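Local structure of lectin-related NK cell receptor LY49L1 (Mus musculus, 3G8K) at residues A[10-15]-A[19-24]; A[74-79]-A[91-96]. The protein acts as a natural killer cell receptor whose C-type lectin-like domain, the part described here, probably recognises MHC class I molecules. The protein carries 1 engineered substitution. All coordinates share one frame; numbering follows the deposited sequence.

Contact 1: A[10-15]-A[19-24]; sequences YWFCYG and YYFVMD
F12 and Y19 are paired in the beta hairpin of strands 10-14 and 17-21, where the axes of 10-14 and 19-21 run antiparallel at 159°. F12 N donates to Y19 O (3.1 Å) in the carbonyl plane, whereas the return bond from Y19 N to F12 O is short but bent, and weak. Beyond this pair a water takes over: it accepts from F21 N and reaches Y10 O. On the face carrying F12, four rings gather. The F12 ring has Y19 CB over one face, and F12 CD1 lies 3.5 Å from Y19 CD1; with CG placed between its backbone N and carbonyl carbon (chi1 61°), F12 also sets CE2 at the edge of the F21 ring, 3.3 Å from F21 CZ. Y10 CE2 meets F21 CD1 at 3.8 Å. On the opposite face Y20 CE2 lies over one face of the W11 indole, 3.7 Å from W11 CD1, the planes nearly parallel but slid apart. Y19 sends its hydroxyl to E50, the C13-C18 disulfide ties the two strands covalently, and strand 10-14 also pairs antiparallel with a strand of the second subunit, continuing the sheet across the interface. Broad rings suit this place: between these segments one sound and one weak backbone bond are supplemented by water and ring contacts.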
ATOM      1  N   TYR A  10       5.448  -6.941   0.384  1.00 27.94           N
ATOM      2  CA  TYR A  10       4.678  -5.747   0.766  1.00 26.56           C
ATOM      3  C   TYR A  10       3.247  -6.108   0.928  1.00 24.52           C
ATOM      4  O   TYR A  10       2.817  -7.115   0.407  1.00 24.72           O
ATOM      5  CB  TYR A  10       4.782  -4.645  -0.280  1.00 27.04           C
ATOM      6  CG  TYR A  10       4.605  -5.092  -1.712  1.00 27.74           C
ATOM      7  CD1 TYR A  10       5.712  -5.365  -2.505  1.00 27.53           C
ATOM      8  CD2 TYR A  10       3.349  -5.193  -2.276  1.00 28.22           C
ATOM      9  CE1 TYR A  10       5.544  -5.735  -3.834  1.00 28.59           C
ATOM     10  CE2 TYR A  10       3.165  -5.558  -3.598  1.00 30.17           C
ATOM     11  CZ  TYR A  10       4.268  -5.844  -4.367  1.00 28.13           C
ATOM     12  OH  TYR A  10       4.109  -6.229  -5.675  1.00 29.27           O
ATOM     13  N   TRP A  11       2.463  -5.256   1.616  1.00 24.19           N
ATOM     14  CA  TRP A  11       1.058  -5.556   1.752  1.00 21.74           C
ATOM     15  C   TRP A  11       0.399  -4.288   2.198  1.00 21.55           C
ATOM     16  O   TRP A  11       1.056  -3.362   2.513  1.00 19.52           O
ATOM     17  CB  TRP A  11       0.809  -6.723   2.738  1.00 22.61           C
ATOM     18  CG  TRP A  11       1.166  -6.507   4.242  1.00 24.79           C
ATOM     19  CD1 TRP A  11       0.302  -6.182   5.264  1.00 20.45           C
ATOM     20  CD2 TRP A  11       2.467  -6.682   4.863  1.00 18.80           C
ATOM     21  NE1 TRP A  11       0.976  -6.159   6.464  1.00 25.29           N
ATOM     22  CE2 TRP A  11       2.304  -6.442   6.248  1.00 22.47           C
ATOM     23  CE3 TRP A  11       3.741  -7.052   4.381  1.00 24.45           C
ATOM     24  CZ2 TRP A  11       3.362  -6.519   7.145  1.00 23.14           C
ATOM     25  CZ3 TRP A  11       4.776  -7.125   5.253  1.00 20.79           C
ATOM     26  CH2 TRP A  11       4.597  -6.872   6.620  1.00 23.33           C
ATOM     27  N   PHE A  12      -0.912  -4.216   2.178  1.00 23.38           N
ATOM     28  CA  PHE A  12      -1.503  -2.986   2.700  1.00 24.76           C
ATOM     29  C   PHE A  12      -2.815  -3.207   3.404  1.00 25.03           C
ATOM     30  O   PHE A  12      -3.330  -4.309   3.347  1.00 23.00           O
ATOM     31  CB  PHE A  12      -1.438  -1.835   1.671  1.00 27.83           C
ATOM     32  CG  PHE A  12      -2.152  -2.089   0.399  1.00 31.06           C
ATOM     33  CD1 PHE A  12      -3.563  -1.959   0.337  1.00 39.06           C
ATOM     34  CD2 PHE A  12      -1.440  -2.322  -0.763  1.00 35.64           C
ATOM     35  CE1 PHE A  12      -4.282  -2.172  -0.902  1.00 38.94           C
ATOM     36  CE2 PHE A  12      -2.113  -2.510  -1.989  1.00 37.82           C
ATOM     37  CZ  PHE A  12      -3.563  -2.438  -2.071  1.00 37.32           C
ATOM     38  N   CYS A  13      -3.256  -2.199   4.159  1.00 23.84           N
ATOM     39  CA  CYS A  13      -4.405  -2.336   4.997  1.00 25.52           C
ATOM     40  C   CYS A  13      -5.272  -1.122   4.829  1.00 25.32           C
ATOM     41  O   CYS A  13      -4.796  -0.043   4.508  1.00 25.39           O
ATOM     42  CB  CYS A  13      -4.001  -2.540   6.477  1.00 24.35           C
ATOM     43  SG  CYS A  13      -2.849  -3.965   6.750  1.00 25.20           S
ATOM     44  N   TYR A  14      -6.551  -1.317   5.059  1.00 27.81           N
ATOM     45  CA  TYR A  14      -7.501  -0.240   4.946  1.00 28.42           C
ATOM     46  C   TYR A  14      -8.595  -0.578   5.975  1.00 29.21           C
ATOM     47  O   TYR A  14      -9.285  -1.547   5.818  1.00 26.21           O
ATOM     48  CB  TYR A  14      -8.071  -0.121   3.525  1.00 29.24           C
ATOM     49  CG  TYR A  14      -9.130   1.009   3.367  1.00 29.79           C
ATOM     50  CD1 TYR A  14      -8.813   2.346   3.672  1.00 30.95           C
ATOM     51  CD2 TYR A  14     -10.411   0.736   2.893  1.00 32.82           C
ATOM     52  CE1 TYR A  14      -9.713   3.381   3.524  1.00 32.91           C
ATOM     53  CE2 TYR A  14     -11.366   1.780   2.740  1.00 32.80           C
ATOM     54  CZ  TYR A  14     -11.003   3.105   3.057  1.00 36.18           C
ATOM     55  OH  TYR A  14     -11.954   4.167   2.893  1.00 39.25           O
ATOM     56  N   GLY A  15      -8.709   0.213   7.049  1.00 30.10           N
ATOM     57  CA  GLY A  15      -9.766  -0.062   8.014  1.00 30.53           C
ATOM     58  C   GLY A  15      -9.377  -1.316   8.743  1.00 31.62           C
ATOM     59  O   GLY A  15      -8.253  -1.391   9.293  1.00 33.66           O
ATOM     60  N   TYR A  19      -4.262  -6.801   2.650  1.00 20.71           N
ATOM     61  CA  TYR A  19      -4.263  -7.226   1.265  1.00 18.52           C
ATOM     62  C   TYR A  19      -2.875  -7.708   0.965  1.00 19.12           C
ATOM     63  O   TYR A  19      -1.907  -6.970   1.142  1.00 19.98           O
ATOM     64  CB  TYR A  19      -4.551  -6.031   0.355  1.00 19.20           C
ATOM     65  CG  TYR A  19      -5.920  -5.376   0.705  1.00 18.49           C
ATOM     66  CD1 TYR A  19      -5.985  -4.239   1.552  1.00 17.66           C
ATOM     67  CD2 TYR A  19      -7.099  -5.901   0.209  1.00 19.19           C
ATOM     68  CE1 TYR A  19      -7.270  -3.640   1.909  1.00 20.76           C
ATOM     69  CE2 TYR A  19      -8.392  -5.285   0.552  1.00 20.07           C
ATOM     70  CZ  TYR A  19      -8.419  -4.214   1.434  1.00 19.32           C
ATOM     71  OH  TYR A  19      -9.627  -3.572   1.699  1.00 26.03           O
ATOM     72  N   TYR A  20      -2.790  -8.918   0.473  1.00 20.55           N
ATOM     73  CA  TYR A  20      -1.464  -9.632   0.250  1.00 22.05           C
ATOM     74  C   TYR A  20      -1.463 -10.093  -1.213  1.00 22.55           C
ATOM     75  O   TYR A  20      -2.524 -10.311  -1.765  1.00 21.49           O
ATOM     76  CB  TYR A  20      -1.357 -10.832   1.225  1.00 22.58           C
ATOM     77  CG  TYR A  20      -1.658 -10.476   2.687  1.00 24.58           C
ATOM     78  CD1 TYR A  20      -2.946 -10.583   3.207  1.00 21.10           C
ATOM     79  CD2 TYR A  20      -0.654 -10.016   3.526  1.00 26.22           C
ATOM     80  CE1 TYR A  20      -3.200 -10.216   4.527  1.00 25.60           C
ATOM     81  CE2 TYR A  20      -0.907  -9.702   4.846  1.00 26.22           C
ATOM     82  CZ  TYR A  20      -2.179  -9.757   5.313  1.00 27.23           C
ATOM     83  OH  TYR A  20      -2.373  -9.460   6.623  1.00 26.37           O
ATOM     84  N   PHE A  21      -0.258 -10.233  -1.821  1.00 24.17           N
ATOM     85  CA  PHE A  21      -0.084 -10.405  -3.266  1.00 24.02           C
ATOM     86  C   PHE A  21       0.779 -11.614  -3.441  1.00 24.70           C
ATOM     87  O   PHE A  21       1.830 -11.660  -2.827  1.00 23.61           O
ATOM     88  CB  PHE A  21       0.568  -9.140  -3.973  1.00 23.61           C
ATOM     89  CG  PHE A  21      -0.200  -7.895  -3.729  1.00 22.90           C
ATOM     90  CD1 PHE A  21      -0.033  -7.211  -2.522  1.00 25.39           C
ATOM     91  CD2 PHE A  21      -1.214  -7.446  -4.648  1.00 24.45           C
ATOM     92  CE1 PHE A  21      -0.834  -6.085  -2.203  1.00 24.41           C
ATOM     93  CE2 PHE A  21      -1.993  -6.271  -4.353  1.00 26.00           C
ATOM     94  CZ  PHE A  21      -1.799  -5.610  -3.120  1.00 26.64           C
ATOM     95  N   VAL A  22       0.280 -12.604  -4.202  1.00 25.75           N
ATOM     96  CA  VAL A  22       1.066 -13.813  -4.642  1.00 27.92           C
ATOM     97  C   VAL A  22       2.086 -13.391  -5.753  1.00 29.16           C
ATOM     98  O   VAL A  22       1.834 -12.431  -6.522  1.00 29.01           O
ATOM     99  CB  VAL A  22       0.139 -15.025  -5.077  1.00 26.99           C
ATOM    100  CG1 VAL A  22       0.941 -16.286  -5.369  1.00 32.48           C
ATOM    101  CG2 VAL A  22      -0.918 -15.353  -4.041  1.00 25.07           C
ATOM    102  N   MET A  23       3.266 -14.031  -5.822  1.00 30.53           N
ATOM    103  CA  MET A  23       4.295 -13.574  -6.775  1.00 33.28           C
ATOM    104  C   MET A  23       4.037 -14.038  -8.214  1.00 32.27           C
ATOM    105  O   MET A  23       4.272 -13.296  -9.168  1.00 32.68           O
ATOM    106  CB  MET A  23       5.699 -14.030  -6.355  1.00 32.34           C
ATOM    107  CG  MET A  23       6.115 -13.399  -5.094  1.00 35.68           C
ATOM    108  SD  MET A  23       7.865 -13.633  -4.745  1.00 41.05           S
ATOM    109  CE  MET A  23       7.837 -15.320  -4.152  1.00 38.86           C
ATOM    110  N   ASP A  24       3.576 -15.281  -8.333  1.00 31.80           N
ATOM    111  CA  ASP A  24       3.193 -15.906  -9.582  1.00 31.89           C
ATOM    112  C   ASP A  24       1.725 -15.658  -9.951  1.00 31.08           C
ATOM    113  O   ASP A  24       0.801 -15.711  -9.133  1.00 30.35           O
ATOM    114  CB  ASP A  24       3.402 -17.405  -9.507  1.00 32.40           C
ATOM    115  CG  ASP A  24       4.873 -17.790  -9.357  1.00 38.08           C
ATOM    116  OD1 ASP A  24       5.144 -18.874  -8.772  1.00 44.72           O
ATOM    117  OD2 ASP A  24       5.759 -17.036  -9.816  1.00 40.29           O
TER
HETATM  118  O   HOH W   1       1.755  -9.690   0.033  1.00 22.23           O
HETATM  119  O   HOH W   2     -11.404  -2.650   4.154  1.00 32.48           O

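Contact 2: A[74-79]-A[91-96]; sequences KDWAWI and MKYNIR
The nearest CA atoms across the two segments, those of W76 and Y93, stand 9.5 Å apart. Segment 74-79 is a strand over residues 75-78, while 91-96 leaves a 3-10 turn and continues as loop; the gap is therefore too wide for backbone pairing and is spanned by side chains. The side chains of both residues start out toward the other segment, and the indole of W76 reaches most of the way. With CG anti to the carbonyl carbon (chi1 -73°), its ring extends to the loop, where W76 CZ2 lies 4.0 Å from Y93 CB.

The Y93 ring turns its edge to the face of the W76 five-membered ring, the planes inclined at 61°, in an edge-to-face pair. K92 CB sits over the centre of one face of the Y93 ring, 3.7 Å above it. Residues 91-96 lie in the long loop between strands 75-78 and 100-104 of the C-type lectin-like fold. Strand 75-78 is paired with strand 62-70, a G1 bulge at K74 and D75 facing D70. Y69 and L67 of strand 62-70 also pack on W76, Y69 edge-to-face. Tryptophan suits the position because it offers a wide apolar surface and one polar N-H: W76 NE1 donates in the plane of the indole to a water 3.1 Å away, which in turn gives a weak bond to Y93 O.

Farther along the loop, the side chain of I95 slides past that of W76 in the opposite direction, and I95 CG2 reaches the benzene half of the indole, 4.0 Å from W76 CZ2. The side chain of N94 starts away from the strand; N94 OD1 accepts from R96 N at 3.2 Å, an Asx turn, the donor standing above the carbonyl plane.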
ATOM      1  N   LYS A  74     -27.824 -18.125 -10.256  1.00 41.29           N
ATOM      2  CA  LYS A  74     -28.060 -17.326 -11.479  1.00 40.28           C
ATOM      3  C   LYS A  74     -27.519 -15.914 -11.324  1.00 38.98           C
ATOM      4  O   LYS A  74     -28.159 -14.957 -11.723  1.00 38.48           O
ATOM      5  CB  LYS A  74     -29.544 -17.326 -11.958  1.00 42.14           C
ATOM      6  CG  LYS A  74     -30.177 -18.695 -12.376  1.00 44.26           C
ATOM      7  CD  LYS A  74     -31.208 -19.187 -11.272  1.00 47.88           C
ATOM      8  CE  LYS A  74     -32.040 -20.465 -11.620  1.00 47.68           C
ATOM      9  NZ  LYS A  74     -33.419 -20.189 -12.265  1.00 47.60           N
ATOM     10  N   ASP A  75     -26.323 -15.783 -10.740  1.00 37.52           N
ATOM     11  CA  ASP A  75     -25.785 -14.470 -10.355  1.00 35.98           C
ATOM     12  C   ASP A  75     -24.315 -14.611 -10.012  1.00 33.87           C
ATOM     13  O   ASP A  75     -23.829 -15.713  -9.791  1.00 32.49           O
ATOM     14  CB  ASP A  75     -26.572 -13.883  -9.154  1.00 37.37           C
ATOM     15  CG  ASP A  75     -26.822 -12.361  -9.269  1.00 40.67           C
ATOM     16  OD1 ASP A  75     -26.313 -11.696 -10.197  1.00 43.67           O
ATOM     17  OD2 ASP A  75     -27.565 -11.822  -8.407  1.00 45.13           O
ATOM     18  N   TRP A  76     -23.624 -13.479  -9.998  1.00 32.73           N
ATOM     19  CA  TRP A  76     -22.262 -13.361  -9.539  1.00 30.85           C
ATOM     20  C   TRP A  76     -22.276 -13.528  -8.048  1.00 30.56           C
ATOM     21  O   TRP A  76     -23.144 -12.967  -7.373  1.00 31.23           O
ATOM     22  CB  TRP A  76     -21.672 -11.994  -9.947  1.00 30.22           C
ATOM     23  CG  TRP A  76     -21.409 -11.974 -11.409  1.00 28.56           C
ATOM     24  CD1 TRP A  76     -22.301 -11.682 -12.370  1.00 27.29           C
ATOM     25  CD2 TRP A  76     -20.193 -12.339 -12.077  1.00 25.48           C
ATOM     26  NE1 TRP A  76     -21.747 -11.837 -13.607  1.00 29.32           N
ATOM     27  CE2 TRP A  76     -20.448 -12.256 -13.460  1.00 26.30           C
ATOM     28  CE3 TRP A  76     -18.918 -12.725 -11.639  1.00 21.31           C
ATOM     29  CZ2 TRP A  76     -19.473 -12.482 -14.408  1.00 26.31           C
ATOM     30  CZ3 TRP A  76     -17.957 -12.964 -12.579  1.00 24.82           C
ATOM     31  CH2 TRP A  76     -18.240 -12.835 -13.945  1.00 26.71           C
ATOM     32  N   ALA A  77     -21.344 -14.316  -7.524  1.00 28.18           N
ATOM     33  CA  ALA A  77     -21.320 -14.574  -6.101  1.00 27.82           C
ATOM     34  C   ALA A  77     -19.926 -14.529  -5.487  1.00 27.22           C
ATOM     35  O   ALA A  77     -18.965 -15.036  -6.092  1.00 25.38           O
ATOM     36  CB  ALA A  77     -22.036 -15.875  -5.759  1.00 27.93           C
ATOM     37  N   TRP A  78     -19.798 -13.870  -4.323  1.00 25.76           N
ATOM     38  CA  TRP A  78     -18.499 -13.842  -3.589  1.00 26.50           C
ATOM     39  C   TRP A  78     -18.223 -15.275  -3.086  1.00 28.58           C
ATOM     40  O   TRP A  78     -19.143 -15.998  -2.741  1.00 29.55           O
ATOM     41  CB  TRP A  78     -18.519 -12.768  -2.459  1.00 22.88           C
ATOM     42  CG  TRP A  78     -18.679 -11.293  -3.028  1.00 20.04           C
ATOM     43  CD1 TRP A  78     -19.836 -10.515  -3.036  1.00 15.76           C
ATOM     44  CD2 TRP A  78     -17.655 -10.503  -3.649  1.00 14.51           C
ATOM     45  NE1 TRP A  78     -19.592  -9.312  -3.679  1.00 18.66           N
ATOM     46  CE2 TRP A  78     -18.235  -9.278  -4.034  1.00 18.18           C
ATOM     47  CE3 TRP A  78     -16.271 -10.751  -3.949  1.00 15.38           C
ATOM     48  CZ2 TRP A  78     -17.497  -8.266  -4.681  1.00 15.20           C
ATOM     49  CZ3 TRP A  78     -15.560  -9.723  -4.597  1.00 15.79           C
ATOM     50  CH2 TRP A  78     -16.159  -8.519  -4.950  1.00 18.62           C
ATOM     51  N   ILE A  79     -16.984 -15.736  -3.110  1.00 32.43           N
ATOM     52  CA  ILE A  79     -16.704 -17.103  -2.628  1.00 33.72           C
ATOM     53  C   ILE A  79     -17.189 -17.397  -1.191  1.00 35.92           C
ATOM     54  O   ILE A  79     -17.278 -16.493  -0.324  1.00 37.59           O
ATOM     55  CB  ILE A  79     -15.212 -17.565  -2.846  1.00 34.14           C
ATOM     56  CG1 ILE A  79     -14.217 -16.632  -2.176  1.00 33.53           C
ATOM     57  CG2 ILE A  79     -14.926 -17.738  -4.334  1.00 36.48           C
ATOM     58  CD1 ILE A  79     -12.795 -17.137  -2.255  1.00 31.94           C
ATOM     59  N   MET A  91     -25.645  -6.475 -15.804  1.00 48.92           N
ATOM     60  CA  MET A  91     -25.733  -6.203 -17.240  1.00 49.04           C
ATOM     61  C   MET A  91     -24.356  -5.814 -17.784  1.00 47.15           C
ATOM     62  O   MET A  91     -24.076  -6.030 -18.963  1.00 47.29           O
ATOM     63  CB  MET A  91     -26.720  -5.035 -17.506  1.00 50.75           C
ATOM     64  CG  MET A  91     -27.849  -5.275 -18.548  1.00 55.00           C
ATOM     65  SD  MET A  91     -29.175  -6.358 -17.911  1.00 64.66           S
ATOM     66  CE  MET A  91     -28.864  -7.913 -18.776  1.00 62.39           C
ATOM     67  N   LYS A  92     -23.496  -5.232 -16.951  1.00 44.04           N
ATOM     68  CA  LYS A  92     -22.138  -4.894 -17.416  1.00 41.79           C
ATOM     69  C   LYS A  92     -21.324  -6.110 -17.919  1.00 39.86           C
ATOM     70  O   LYS A  92     -20.283  -5.921 -18.622  1.00 39.74           O
ATOM     71  CB  LYS A  92     -21.338  -4.210 -16.309  1.00 40.94           C
ATOM     72  CG  LYS A  92     -21.498  -2.703 -16.232  1.00 44.03           C
ATOM     73  CD  LYS A  92     -20.663  -2.102 -15.050  1.00 42.87           C
ATOM     74  CE  LYS A  92     -20.547  -0.576 -15.131  1.00 43.80           C
ATOM     75  NZ  LYS A  92     -21.886   0.075 -14.884  1.00 49.84           N
ATOM     76  N   TYR A  93     -21.755  -7.322 -17.521  1.00 36.11           N
ATOM     77  CA  TYR A  93     -20.912  -8.521 -17.588  1.00 34.31           C
ATOM     78  C   TYR A  93     -21.515  -9.617 -18.482  1.00 33.96           C
ATOM     79  O   TYR A  93     -22.606 -10.157 -18.230  1.00 35.64           O
ATOM     80  CB  TYR A  93     -20.486  -9.053 -16.179  1.00 32.79           C
ATOM     81  CG  TYR A  93     -19.977  -7.968 -15.242  1.00 29.03           C
ATOM     82  CD1 TYR A  93     -18.796  -7.319 -15.501  1.00 21.90           C
ATOM     83  CD2 TYR A  93     -20.752  -7.527 -14.149  1.00 28.48           C
ATOM     84  CE1 TYR A  93     -18.337  -6.316 -14.696  1.00 20.86           C
ATOM     85  CE2 TYR A  93     -20.310  -6.469 -13.334  1.00 22.35           C
ATOM     86  CZ  TYR A  93     -19.091  -5.891 -13.614  1.00 27.39           C
ATOM     87  OH  TYR A  93     -18.634  -4.856 -12.880  1.00 26.97           O
ATOM     88  N   ASN A  94     -20.817  -9.901 -19.561  1.00 32.92           N
ATOM     89  CA  ASN A  94     -21.204 -10.983 -20.441  1.00 33.51           C
ATOM     90  C   ASN A  94     -20.501 -12.259 -20.019  1.00 30.80           C
ATOM     91  O   ASN A  94     -19.306 -12.314 -20.119  1.00 31.54           O
ATOM     92  CB  ASN A  94     -20.848 -10.611 -21.886  1.00 34.02           C
ATOM     93  CG  ASN A  94     -21.521 -11.527 -22.892  1.00 36.96           C
ATOM     94  OD1 ASN A  94     -21.995 -12.624 -22.547  1.00 39.49           O
ATOM     95  ND2 ASN A  94     -21.610 -11.070 -24.130  1.00 40.90           N
ATOM     96  N   ILE A  95     -21.209 -13.281 -19.522  1.00 30.78           N
ATOM     97  CA  ILE A  95     -20.529 -14.529 -19.043  1.00 29.58           C
ATOM     98  C   ILE A  95     -19.886 -15.378 -20.154  1.00 31.11           C
ATOM     99  O   ILE A  95     -19.100 -16.295 -19.867  1.00 30.83           O
ATOM    100  CB  ILE A  95     -21.441 -15.433 -18.115  1.00 30.27           C
ATOM    101  CG1 ILE A  95     -22.641 -16.000 -18.866  1.00 29.50           C
ATOM    102  CG2 ILE A  95     -21.768 -14.705 -16.779  1.00 28.31           C
ATOM    103  CD1 ILE A  95     -23.246 -17.255 -18.253  1.00 27.37           C
ATOM    104  N   ARG A  96     -20.217 -15.046 -21.416  1.00 32.35           N
ATOM    105  CA  ARG A  96     -19.663 -15.646 -22.634  1.00 32.93           C
ATOM    106  C   ARG A  96     -18.202 -15.273 -22.787  1.00 32.40           C
ATOM    107  O   ARG A  96     -17.424 -16.068 -23.296  1.00 33.49           O
ATOM    108  CB  ARG A  96     -20.402 -15.130 -23.861  1.00 34.23           C
ATOM    109  CG  ARG A  96     -21.635 -15.904 -24.253  1.00 40.28           C
ATOM    110  CD  ARG A  96     -22.434 -15.089 -25.275  1.00 48.90           C
ATOM    111  NE  ARG A  96     -23.692 -15.740 -25.657  1.00 55.86           N
ATOM    112  CZ  ARG A  96     -24.846 -15.108 -25.905  1.00 59.31           C
ATOM    113  NH1 ARG A  96     -24.963 -13.773 -25.794  1.00 59.25           N
ATOM    114  NH2 ARG A  96     -25.909 -15.834 -26.234  1.00 61.27           N
TER
HETATM  115  O   HOH W   3     -24.167 -11.247 -15.523  1.00 42.25           O

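Overall arrangement
Contact 1 and contact 2 lie on opposite sides of the chain's centre, their own centres about 25 Å apart and their nearest atoms about 10 Å apart, although both reach the same mixed sheet. Contact 1 joins two neighbouring strands directly and mixes backbone bonds with a cluster of largely buried rings; its strand 10-14 itself forms part of the interface with the second subunit. Contact 2 is smaller and ties a strand to a loop through side chains and a water; W76 is buried but I95 is exposed, and no other chain of the assembly touches either segment. Aromatic residues serve both, packing the two strands of a hairpin in 10-15/19-24 and bridging a wide backbone gap in 74-79/91-96.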